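Hemolysin-related protein (Vibrio cholerae serotype O1, PDB 6MLT) is a secreted, calcium-binding protein of the extracellular biofilm matrix that probably binds carbohydrates through its beta-prism lectin domain and so contributes to biofilm adhesion. Local coordinates at residues Leu318-Gly323 with Asp327-Asn332; Leu371-Thr376 with Val429-Gly434. One frame throughout, in Å; residues are numbered along the deposited sequence.

Contact 1: residues Leu318-Gly323 with Asp327-Asn332; sequences LAIRSG and DAIGAN
R321 O takes two backbone N-H groups from successive residues, D327 N at 2.9 Å and A328 N at 3.1 Å, so that D327 and A328 together face R321 in a classic beta bulge. D327 N lies in the plane of the carbonyl; A328 N is tilted 18° from it. R321 N returns a bond to A328 O; beyond the bulge the pairing is regular and antiparallel, A319 and G330 forming a hydrogen-bonded pair through A319 N to G330 O (2.8 Å) and G330 N to A319 O. Between them I320 and I329 make a non-hydrogen-bonded pair, with I320 CA and I329 CA each resting its C-H against a carbonyl oxygen opposite. On one face of the sheet their CG1 atoms come within 4.3 Å, pointing into the hydrophobic interior against M373 of strand 370-377. The other face carries A319, A328 and R321. Bent at chi3 (-81°), the R321 chain folds back so that one face of its guanidinium lies over A328 CB, NH1 being 3.7 Å away; G339 O and G341 O, both in the loop after strand 336-338, accept hydrogen bonds from NH1. At the turn end, D327 OD2 sits 3.4 Å from S322 CA. The whole is a bulged antiparallel beta hairpin, at the centre of one four-stranded sheet of the beta-prism lectin domain.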
loop_
_atom_site.group_PDB
_atom_site.type_symbol
_atom_site.label_atom_id
_atom_site.label_comp_id
_atom_site.label_asym_id
_atom_site.label_seq_id
_atom_site.Cartn_x
_atom_site.Cartn_y
_atom_site.Cartn_z
ATOM N N LEU A 318 -6.999 -25.233 10.054
ATOM C CA LEU A 318 -6.731 -26.557 9.518
ATOM C C LEU A 318 -8.058 -27.243 9.230
ATOM O O LEU A 318 -9.049 -27.032 9.937
ATOM C CB LEU A 318 -5.911 -27.415 10.491
ATOM C CG LEU A 318 -4.430 -27.070 10.657
ATOM C CD1 LEU A 318 -3.844 -27.856 11.821
ATOM C CD2 LEU A 318 -3.657 -27.345 9.385
ATOM N N ALA A 319 -8.071 -28.055 8.182
ATOM C CA ALA A 319 -9.223 -28.876 7.838
ATOM C C ALA A 319 -8.974 -30.308 8.295
ATOM O O ALA A 319 -7.860 -30.824 8.172
ATOM C CB ALA A 319 -9.476 -28.847 6.334
ATOM N N ILE A 320 -10.015 -30.947 8.820
ATOM C CA ILE A 320 -9.917 -32.313 9.328
ATOM C C ILE A 320 -11.154 -33.084 8.903
ATOM O O ILE A 320 -12.281 -32.623 9.115
ATOM C CB ILE A 320 -9.785 -32.347 10.859
ATOM C CG1 ILE A 320 -8.560 -31.543 11.306
ATOM C CG2 ILE A 320 -9.703 -33.800 11.349
ATOM C CD1 ILE A 320 -8.406 -31.457 12.830
ATOM N N ARG A 321 -10.951 -34.262 8.322
ATOM C CA ARG A 321 -12.044 -35.190 8.078
ATOM C C ARG A 321 -11.940 -36.326 9.080
ATOM O O ARG A 321 -10.862 -36.902 9.273
ATOM C CB ARG A 321 -12.046 -35.718 6.639
ATOM C CG ARG A 321 -12.889 -34.860 5.684
ATOM C CD ARG A 321 -13.127 -35.534 4.327
ATOM N NE ARG A 321 -11.990 -35.398 3.415
ATOM C CZ ARG A 321 -11.044 -36.312 3.223
ATOM N NH1 ARG A 321 -11.067 -37.460 3.878
ATOM N NH2 ARG A 321 -10.057 -36.075 2.362
ATOM N N SER A 322 -13.055 -36.627 9.741
ATOM C CA SER A 322 -13.038 -37.613 10.806
ATOM C C SER A 322 -14.433 -38.188 10.969
ATOM O O SER A 322 -15.429 -37.526 10.681
ATOM C CB SER A 322 -12.562 -36.993 12.122
ATOM O OG SER A 322 -13.475 -36.006 12.574
ATOM N N GLY A 323 -14.479 -39.438 11.421
ATOM C CA GLY A 323 -15.718 -40.074 11.815
ATOM C C GLY A 323 -15.512 -40.779 13.136
ATOM O O GLY A 323 -15.400 -40.128 14.181
ATOM N N ASP A 327 -9.348 -39.263 9.964
ATOM C CA ASP A 327 -9.130 -39.821 8.636
ATOM C C ASP A 327 -8.171 -39.012 7.781
ATOM O O ASP A 327 -7.360 -39.599 7.062
ATOM C CB ASP A 327 -10.468 -39.962 7.914
ATOM C CG ASP A 327 -11.392 -40.915 8.636
ATOM O OD1 ASP A 327 -10.971 -42.073 8.872
ATOM O OD2 ASP A 327 -12.501 -40.495 9.015
ATOM N N ALA A 328 -8.232 -37.684 7.838
ATOM C CA ALA A 328 -7.356 -36.881 7.002
ATOM C C ALA A 328 -7.225 -35.487 7.591
ATOM O O ALA A 328 -8.129 -34.990 8.267
ATOM C CB ALA A 328 -7.868 -36.800 5.562
ATOM N N ILE A 329 -6.080 -34.864 7.319
ATOM C CA ILE A 329 -5.772 -33.526 7.804
ATOM C C ILE A 329 -5.149 -32.746 6.658
ATOM O O ILE A 329 -4.298 -33.271 5.934
ATOM C CB ILE A 329 -4.818 -33.563 9.015
ATOM C CG1 ILE A 329 -5.458 -34.320 10.174
ATOM C CG2 ILE A 329 -4.445 -32.146 9.446
ATOM C CD1 ILE A 329 -4.488 -34.620 11.306
ATOM N N GLY A 330 -5.566 -31.492 6.496
ATOM C CA GLY A 330 -4.990 -30.660 5.453
ATOM C C GLY A 330 -5.173 -29.195 5.779
ATOM O O GLY A 330 -5.870 -28.830 6.726
ATOM N N ALA A 331 -4.510 -28.346 4.985
ATOM C CA ALA A 331 -4.711 -26.910 5.140
ATOM C C ALA A 331 -6.119 -26.512 4.727
ATOM O O ALA A 331 -6.691 -25.570 5.285
ATOM C CB ALA A 331 -3.676 -26.138 4.324
ATOM N N ASN A 332 -6.694 -27.231 3.768
ATOM C CA ASN A 332 -8.065 -27.015 3.334
ATOM C C ASN A 332 -8.607 -28.343 2.827
ATOM O O ASN A 332 -7.883 -29.337 2.733
ATOM C CB ASN A 332 -8.135 -25.935 2.251
ATOM C CG ASN A 332 -7.230 -26.236 1.086
ATOM O OD1 ASN A 332 -7.457 -27.191 0.342
ATOM N ND2 ASN A 332 -6.191 -25.427 0.919
#

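Contact 2: residues Leu371-Thr376 with Val429-Gly434; sequences LEMSFT and VQFLVG
The thioether of M373 reaches across to strand 428-435 and meets two side chains there, F431 and V429. M373 SD approaches the F431 ring at its edge, near the ring plane: it is 4.2 Å from CZ and 5.4 Å from the ring centroid, 76° off the normal. This is a Met-aromatic contact of the edge type, in which the sulfur faces the rim of the ring and not its pi face. The same sulfur lies 4.3 Å from V429 CG2, so one atom bridges two residues that alternate along the strand and project to the same side of it. M373 can span the gap because its chain is extended at chi2 (-171°) and bends at chi3 (-63°), which swings CE aside. The backbones stay well apart, 9.8 Å between M373 CA and V429 CA; the strands therefore meet through side chains across a hydrophobic interior, not as sheet neighbours.

All three touching residues are buried, but the interface is small, 118 Å² over both sides. F375 lies loosely beside the focus, its ring resting instead on V352 and I355. Away from the interior, E372, S374 and T376 alternate with M373 and F375 and are partly exposed; E372 OE1 is engaged by K388 N. On the far side of strand 428-435, Q430 turns away from M373 and is held by S297 O and N411 ND2. M410 of strand 405-413 packs on both V429 and F431, while I355 and V357 of strand 352-359 close on the F431 ring, wedging the contact between two four-stranded antiparallel sheets.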
loop_
_atom_site.group_PDB
_atom_site.type_symbol
_atom_site.label_atom_id
_atom_site.label_comp_id
_atom_site.label_asym_id
_atom_site.label_seq_id
_atom_site.Cartn_x
_atom_site.Cartn_y
_atom_site.Cartn_z
ATOM N N LEU A 371 -6.984 -42.132 16.843
ATOM C CA LEU A 371 -8.410 -42.373 17.034
ATOM C C LEU A 371 -9.162 -41.089 17.341
ATOM O O LEU A 371 -10.297 -40.913 16.885
ATOM C CB LEU A 371 -8.621 -43.383 18.167
ATOM C CG LEU A 371 -7.779 -44.652 18.065
ATOM C CD1 LEU A 371 -7.964 -45.517 19.302
ATOM C CD2 LEU A 371 -8.125 -45.445 16.805
ATOM N N GLU A 372 -8.548 -40.182 18.094
ATOM C CA GLU A 372 -9.224 -38.955 18.482
ATOM C C GLU A 372 -8.198 -37.876 18.782
ATOM O O GLU A 372 -7.098 -38.156 19.268
ATOM C CB GLU A 372 -10.129 -39.169 19.707
ATOM C CG GLU A 372 -10.996 -37.954 20.047
ATOM C CD GLU A 372 -11.531 -37.981 21.453
ATOM O OE1 GLU A 372 -12.498 -38.727 21.712
ATOM O OE2 GLU A 372 -10.978 -37.251 22.302
ATOM N N MET A 373 -8.576 -36.635 18.479
ATOM C CA MET A 373 -7.860 -35.464 18.955
ATOM C C MET A 373 -8.875 -34.519 19.570
ATOM O O MET A 373 -9.954 -34.311 19.008
ATOM C CB MET A 373 -7.088 -34.772 17.825
ATOM C CG MET A 373 -5.997 -35.638 17.219
ATOM S SD MET A 373 -4.956 -34.708 16.085
ATOM C CE MET A 373 -6.131 -34.255 14.816
ATOM N N SER A 374 -8.546 -33.979 20.739
ATOM C CA SER A 374 -9.400 -33.020 21.428
ATOM C C SER A 374 -8.611 -31.735 21.629
ATOM O O SER A 374 -7.615 -31.720 22.362
ATOM C CB SER A 374 -9.892 -33.589 22.756
ATOM O OG SER A 374 -10.780 -32.694 23.378
ATOM N N PHE A 375 -9.048 -30.666 20.966
ATOM C CA PHE A 375 -8.402 -29.362 21.055
ATOM C C PHE A 375 -9.042 -28.547 22.172
ATOM O O PHE A 375 -10.260 -28.339 22.173
ATOM C CB PHE A 375 -8.529 -28.602 19.734
ATOM C CG PHE A 375 -7.914 -29.297 18.556
ATOM C CD1 PHE A 375 -8.653 -30.191 17.795
ATOM C CD2 PHE A 375 -6.608 -29.035 18.188
ATOM C CE1 PHE A 375 -8.080 -30.826 16.688
ATOM C CE2 PHE A 375 -6.037 -29.664 17.086
ATOM C CZ PHE A 375 -6.773 -30.556 16.340
ATOM N N THR A 376 -8.225 -28.076 23.112
ATOM C CA THR A 376 -8.665 -27.107 24.109
ATOM C C THR A 376 -8.337 -25.711 23.594
ATOM O O THR A 376 -7.181 -25.423 23.257
ATOM C CB THR A 376 -7.995 -27.353 25.462
ATOM O OG1 THR A 376 -8.359 -28.645 25.952
ATOM C CG2 THR A 376 -8.429 -26.300 26.488
ATOM N N VAL A 429 0.678 -38.209 14.326
ATOM C CA VAL A 429 0.647 -36.756 14.222
ATOM C C VAL A 429 1.734 -36.145 15.091
ATOM O O VAL A 429 2.202 -36.737 16.066
ATOM C CB VAL A 429 -0.722 -36.157 14.621
ATOM C CG1 VAL A 429 -1.796 -36.600 13.663
ATOM C CG2 VAL A 429 -1.077 -36.549 16.052
ATOM N N GLN A 430 2.108 -34.924 14.727
ATOM C CA GLN A 430 3.084 -34.135 15.457
ATOM C C GLN A 430 2.725 -32.675 15.245
ATOM O O GLN A 430 2.393 -32.277 14.128
ATOM C CB GLN A 430 4.509 -34.433 14.979
ATOM C CG GLN A 430 5.592 -33.574 15.604
ATOM C CD GLN A 430 6.973 -33.959 15.103
ATOM O OE1 GLN A 430 7.174 -34.173 13.906
ATOM N NE2 GLN A 430 7.926 -34.074 16.020
ATOM N N PHE A 431 2.776 -31.891 16.315
ATOM C CA PHE A 431 2.326 -30.507 16.278
ATOM C C PHE A 431 3.508 -29.561 16.136
ATOM O O PHE A 431 4.536 -29.732 16.797
ATOM C CB PHE A 431 1.528 -30.170 17.535
ATOM C CG PHE A 431 0.377 -31.092 17.762
ATOM C CD1 PHE A 431 -0.777 -30.971 17.007
ATOM C CD2 PHE A 431 0.457 -32.102 18.699
ATOM C CE1 PHE A 431 -1.839 -31.838 17.197
ATOM C CE2 PHE A 431 -0.603 -32.973 18.897
ATOM C CZ PHE A 431 -1.750 -32.837 18.142
ATOM N N LEU A 432 3.342 -28.560 15.274
ATOM C CA LEU A 432 4.353 -27.551 14.992
ATOM C C LEU A 432 3.889 -26.209 15.544
ATOM O O LEU A 432 2.756 -25.785 15.281
ATOM C CB LEU A 432 4.595 -27.443 13.487
ATOM C CG LEU A 432 4.780 -28.771 12.751
ATOM C CD1 LEU A 432 4.817 -28.565 11.246
ATOM C CD2 LEU A 432 6.044 -29.466 13.232
ATOM N N VAL A 433 4.766 -25.539 16.294
ATOM C CA VAL A 433 4.429 -24.303 16.990
ATOM C C VAL A 433 5.502 -23.251 16.710
ATOM O O VAL A 433 6.603 -23.556 16.249
ATOM C CB VAL A 433 4.281 -24.521 18.509
ATOM C CG1 VAL A 433 3.164 -25.530 18.799
ATOM C CG2 VAL A 433 5.598 -24.996 19.111
ATOM N N GLY A 434 5.168 -22.001 17.030
ATOM C CA GLY A 434 6.098 -20.897 16.867
ATOM C C GLY A 434 5.708 -19.707 17.715
ATOM O O GLY A 434 4.539 -19.529 18.073
#

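Contact 1 closes before contact 2 opens along the chain, and their centres lie about 12 Å apart. Together they draw on three antiparallel four-stranded sheets: 318-323 and 327-332 pair inside one, 371-376 belongs to the second and 429-434 to the third. All three turn side chains into one hydrophobic core, as expected of a beta-prism. The contacts touch there: I329 CD1 lies 3.9 Å from M373 CE and 4.1 Å from V429 CG1, while I320 CD1 is 3.9 Å from F375 CE1. Contact 1 thus lies within one wall of the prism, and contact 2 bridges the other two, both within the lectin domain, away from the calcium and sodium sites.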